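Local coordinates for protein paraflagellar rod component (Trypanosoma cruzi, PDB 6XYB) that is of unknown function but is conserved in kinetoplastids, probably belongs to the paraflagellar rod and binds metal ions, at residues C[18-22]-C[23-27]; C[82-85]-C[86-90]. One frame throughout, in Å; residues are numbered along the deposited sequence. Where two conformers were deposited one is given.

Interaction 1 of 2, residues C[18-22]-C[23-27]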
loop_
_atom_site.group_PDB
_atom_site.type_symbol
_atom_site.label_atom_id
_atom_site.label_comp_id
_atom_site.label_asym_id
_atom_site.label_seq_id
_atom_site.Cartn_x
_atom_site.Cartn_y
_atom_site.Cartn_z
ATOM N N ILE C 18 -14.304 0.110 11.876
ATOM C CA ILE C 18 -12.969 0.725 11.969
ATOM C C ILE C 18 -12.349 0.275 13.298
ATOM O O ILE C 18 -12.953 0.409 14.363
ATOM C CB ILE C 18 -13.034 2.258 11.901
ATOM C CG1 ILE C 18 -13.676 2.732 10.596
ATOM C CG2 ILE C 18 -11.633 2.836 12.143
ATOM C CD1 ILE C 18 -14.229 4.109 10.661
ATOM N N THR C 19 -11.135 -0.268 13.251
ATOM C CA THR C 19 -10.371 -0.690 14.433
ATOM C C THR C 19 -9.043 0.073 14.476
ATOM O O THR C 19 -8.428 0.272 13.419
ATOM C CB THR C 19 -10.166 -2.198 14.434
ATOM O OG1 THR C 19 -9.679 -2.679 13.194
ATOM C CG2 THR C 19 -11.426 -2.961 14.726
ATOM N N MET C 20 -8.602 0.420 15.672
ATOM C CA MET C 20 -7.359 1.165 15.879
ATOM C C MET C 20 -6.534 0.458 16.926
ATOM O O MET C 20 -7.043 0.229 18.026
ATOM C CB MET C 20 -7.699 2.597 16.315
ATOM C CG MET C 20 -8.677 3.269 15.391
ATOM S SD MET C 20 -8.702 5.038 15.491
ATOM C CE MET C 20 -9.317 5.294 17.084
ATOM N N LEU C 21 -5.299 0.095 16.576
ATOM C CA LEU C 21 -4.337 -0.593 17.471
ATOM C C LEU C 21 -3.115 0.273 17.635
ATOM O O LEU C 21 -2.671 0.866 16.720
ATOM C CB LEU C 21 -3.894 -1.915 16.858
ATOM C CG LEU C 21 -4.860 -3.075 16.806
ATOM C CD1 LEU C 21 -5.870 -2.849 15.708
ATOM C CD2 LEU C 21 -4.059 -4.366 16.600
ATOM N N GLY C 22 -2.571 0.279 18.838
ATOM C CA GLY C 22 -1.370 1.048 19.167
ATOM C C GLY C 22 -1.347 1.421 20.637
ATOM O O GLY C 22 -2.314 2.059 21.057
ATOM N N SER C 23 -0.307 1.029 21.382
ATOM C CA SER C 23 -0.158 1.239 22.854
ATOM C C SER C 23 -0.263 2.726 23.193
ATOM O O SER C 23 -0.820 3.056 24.270
ATOM C CB SER C 23 1.141 0.665 23.403
ATOM O OG SER C 23 2.271 0.999 22.593
ATOM N N ALA C 24 0.320 3.589 22.374
ATOM C CA ALA C 24 0.461 5.033 22.626
ATOM C C ALA C 24 -0.693 5.868 22.072
ATOM O O ALA C 24 -0.600 7.112 22.133
ATOM C CB ALA C 24 1.755 5.501 22.043
ATOM N N LEU C 25 -1.764 5.245 21.612
ATOM C CA LEU C 25 -2.970 5.966 21.153
ATOM C C LEU C 25 -3.699 6.517 22.387
ATOM O O LEU C 25 -4.117 5.728 23.227
ATOM C CB LEU C 25 -3.804 4.969 20.338
ATOM C CG LEU C 25 -5.135 5.491 19.822
ATOM C CD1 LEU C 25 -4.944 6.722 18.947
ATOM C CD2 LEU C 25 -5.907 4.412 19.062
ATOM N N ARG C 26 -3.860 7.840 22.475
ATOM C CA ARG C 26 -4.520 8.445 23.627
ATOM C C ARG C 26 -6.029 8.602 23.405
ATOM O O ARG C 26 -6.476 8.725 22.238
ATOM C CB ARG C 26 -3.825 9.755 24.002
ATOM C CG ARG C 26 -4.136 10.902 23.075
ATOM C CD ARG C 26 -3.502 12.161 23.523
ATOM N NE ARG C 26 -3.820 13.181 22.540
ATOM C CZ ARG C 26 -3.880 14.490 22.811
ATOM N NH1 ARG C 26 -3.697 14.910 24.042
ATOM N NH2 ARG C 26 -4.138 15.357 21.843
ATOM N N GLU C 27 -6.805 8.634 24.503
ATOM C CA GLU C 27 -8.281 8.696 24.353
ATOM C C GLU C 27 -8.658 10.009 23.645
ATOM O O GLU C 27 -9.680 10.051 22.942
ATOM C CB GLU C 27 -8.931 8.443 25.704
ATOM C CG GLU C 27 -10.369 7.956 25.519
ATOM C CD GLU C 27 -11.075 7.354 26.724
ATOM O OE1 GLU C 27 -10.379 7.037 27.704
ATOM O OE2 GLU C 27 -12.328 7.199 26.677
#
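L25 lays one of its methyls, CD2, against the M20 side chain: L25 CD2 comes to 3.7 Å from M20 CB, while the two side chains cross at about a right angle. The bend at the end of the methionine chain (chi3 -66°) also brings M20 CE within 4.0 Å of L25 CD2. On the leucine side, CG stands anti to the backbone N (chi1 177°), which sends the branch inward to M20. A type I beta turn from G22 to L25 takes the chain from the end of strand 17-21, in the antiparallel sheet, toward helix 27-36. Its closing bond, L25 N to G22 O, is long at 3.3 Å but fairly straight at the hydrogen (162°), and the donor sits well above the carbonyl plane of G22. L25 CB also rests 3.3 Å from G22 O. G22 has an unusual backbone conformation, in which a beta carbon would jam against the preceding carbonyl. V30 of helix 27-36 meets both M20 and L25, and W63 of the neighbouring strand packs on L25. R26, the N-cap residue of that helix, turns away and forms a salt bridge with E91.

Interaction 2 of 2, residues C[82-85]-C[86-90]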
loop_
_atom_site.group_PDB
_atom_site.type_symbol
_atom_site.label_atom_id
_atom_site.label_comp_id
_atom_site.label_asym_id
_atom_site.label_seq_id
_atom_site.Cartn_x
_atom_site.Cartn_y
_atom_site.Cartn_z
ATOM N N LEU C 82 -9.406 9.475 4.184
ATOM C CA LEU C 82 -8.832 10.839 4.274
ATOM C C LEU C 82 -9.051 11.471 5.654
ATOM O O LEU C 82 -8.148 12.137 6.204
ATOM C CB LEU C 82 -9.418 11.765 3.196
ATOM C CG LEU C 82 -8.505 12.069 2.029
ATOM C CD1 LEU C 82 -9.043 13.253 1.238
ATOM C CD2 LEU C 82 -7.056 12.282 2.438
ATOM N N THR C 83 -10.251 11.326 6.207
ATOM C CA THR C 83 -10.553 12.007 7.498
ATOM C C THR C 83 -9.712 11.354 8.616
ATOM O O THR C 83 -9.229 12.074 9.465
ATOM C CB THR C 83 -12.053 12.109 7.835
ATOM O OG1 THR C 83 -12.600 10.834 8.191
ATOM C CG2 THR C 83 -12.895 12.717 6.730
ATOM N N ILE C 84 -9.512 10.032 8.574
ATOM C CA ILE C 84 -8.624 9.348 9.557
ATOM C C ILE C 84 -7.209 9.910 9.406
ATOM O O ILE C 84 -6.562 10.199 10.414
ATOM C CB ILE C 84 -8.674 7.815 9.416
ATOM C CG1 ILE C 84 -10.077 7.265 9.732
ATOM C CG2 ILE C 84 -7.514 7.162 10.193
ATOM C CD1 ILE C 84 -10.248 5.835 9.292
ATOM N N ILE C 85 -6.721 9.954 8.172
ATOM C CA ILE C 85 -5.301 10.394 7.971
ATOM C C ILE C 85 -5.167 11.840 8.466
ATOM O O ILE C 85 -4.200 12.174 9.127
ATOM C CB ILE C 85 -4.882 10.263 6.508
ATOM C CG1 ILE C 85 -4.870 8.778 6.106
ATOM C CG2 ILE C 85 -3.570 10.997 6.220
ATOM C CD1 ILE C 85 -5.004 8.532 4.633
ATOM N N GLU C 86 -6.082 12.697 8.064
ATOM C CA GLU C 86 -6.029 14.136 8.399
ATOM C C GLU C 86 -6.101 14.309 9.921
ATOM O O GLU C 86 -5.303 15.043 10.532
ATOM C CB GLU C 86 -7.165 14.877 7.670
ATOM C CG GLU C 86 -6.818 15.112 6.231
ATOM C CD GLU C 86 -7.670 16.119 5.524
ATOM O OE1 GLU C 86 -8.752 16.434 6.090
ATOM O OE2 GLU C 86 -7.200 16.617 4.448
ATOM N N GLY C 87 -6.979 13.569 10.531
ATOM C CA GLY C 87 -7.155 13.711 11.977
ATOM C C GLY C 87 -5.937 13.251 12.760
ATOM O O GLY C 87 -5.482 13.913 13.703
ATOM N N LEU C 88 -5.390 12.104 12.368
ATOM C CA LEU C 88 -4.172 11.584 13.002
ATOM C C LEU C 88 -2.982 12.489 12.704
ATOM O O LEU C 88 -2.117 12.598 13.623
ATOM C CB LEU C 88 -3.973 10.144 12.585
ATOM C CG LEU C 88 -4.955 9.158 13.189
ATOM C CD1 LEU C 88 -4.778 7.786 12.530
ATOM C CD2 LEU C 88 -4.735 9.073 14.674
ATOM N N GLU C 89 -2.904 13.121 11.525
ATOM C CA GLU C 89 -1.725 13.961 11.203
ATOM C C GLU C 89 -1.717 15.101 12.238
ATOM O O GLU C 89 -0.643 15.379 12.803
ATOM C CB GLU C 89 -1.725 14.411 9.740
ATOM C CG GLU C 89 -0.380 14.989 9.319
ATOM C CD GLU C 89 -0.237 15.623 7.945
ATOM O OE1 GLU C 89 -1.258 15.828 7.204
ATOM O OE2 GLU C 89 0.936 15.888 7.600
ATOM N N GLY C 90 -2.876 15.703 12.523
ATOM C CA GLY C 90 -2.965 16.828 13.481
ATOM C C GLY C 90 -2.568 16.407 14.887
ATOM O O GLY C 90 -2.116 17.279 15.660
#
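E86 CB and E86 CG both lie 3.3 Å from L82 O, the oxygen that also accepts the E86 N-H at 2.8 Å. Chi1 of -78° sets CG beside the backbone N, so that CB and CG crowd the end of L82 O, and the chain then runs extended, carrying the carboxylate outward. E86 and I85 have the most surface buried by the contact, with I84 next, and all three belong to the last turns of helix 74-90. I85 contributes mainly its backbone: I85 O takes the E89 N-H at 2.9 Å, and E89 CB sits 3.4 Å from the same oxygen. These are the i to i+4 bonds of an ordinary alpha helix, repeated from T83 O to G87 N and from I84 O to L88 N. One turn apart, I84 and L88 run side by side and point the same way, I84 CG2 touching L88 CD1 at 3.7 Å. Both lean on V9 of strand 6-13, and L88 also reaches L33 of helix 27-36, while I85 rests on L95 of strand 93-103, in the same sheet as strand 6-13. The two glutamates share a partner in the third subunit, another copy of this protein: E86 OE2 accepts a hydrogen bond from the backbone N of N6 of that subunit, and E89 OE1 accepts one from the side chain of the same N6.

Interaction 1 is a surface turn and interaction 2 a largely buried stretch of helix; their centres lie 14 Å apart, their nearest atoms about 4 Å, and they do not touch. They nonetheless share neighbours: V9 of strand 6-13 packs on M20 in 18-22 as well as on I84 and L88 in 82-90, and L33 of helix 27-36 meets M20 and L88. Across 18-22 and 23-27 there is one long backbone bond and one apolar pair, whereas four helical bonds join 82-85 to 86-90, alongside an apolar pair of their own. The exposed R26 pairs within its own chain, while 82-90 lies at a subunit interface.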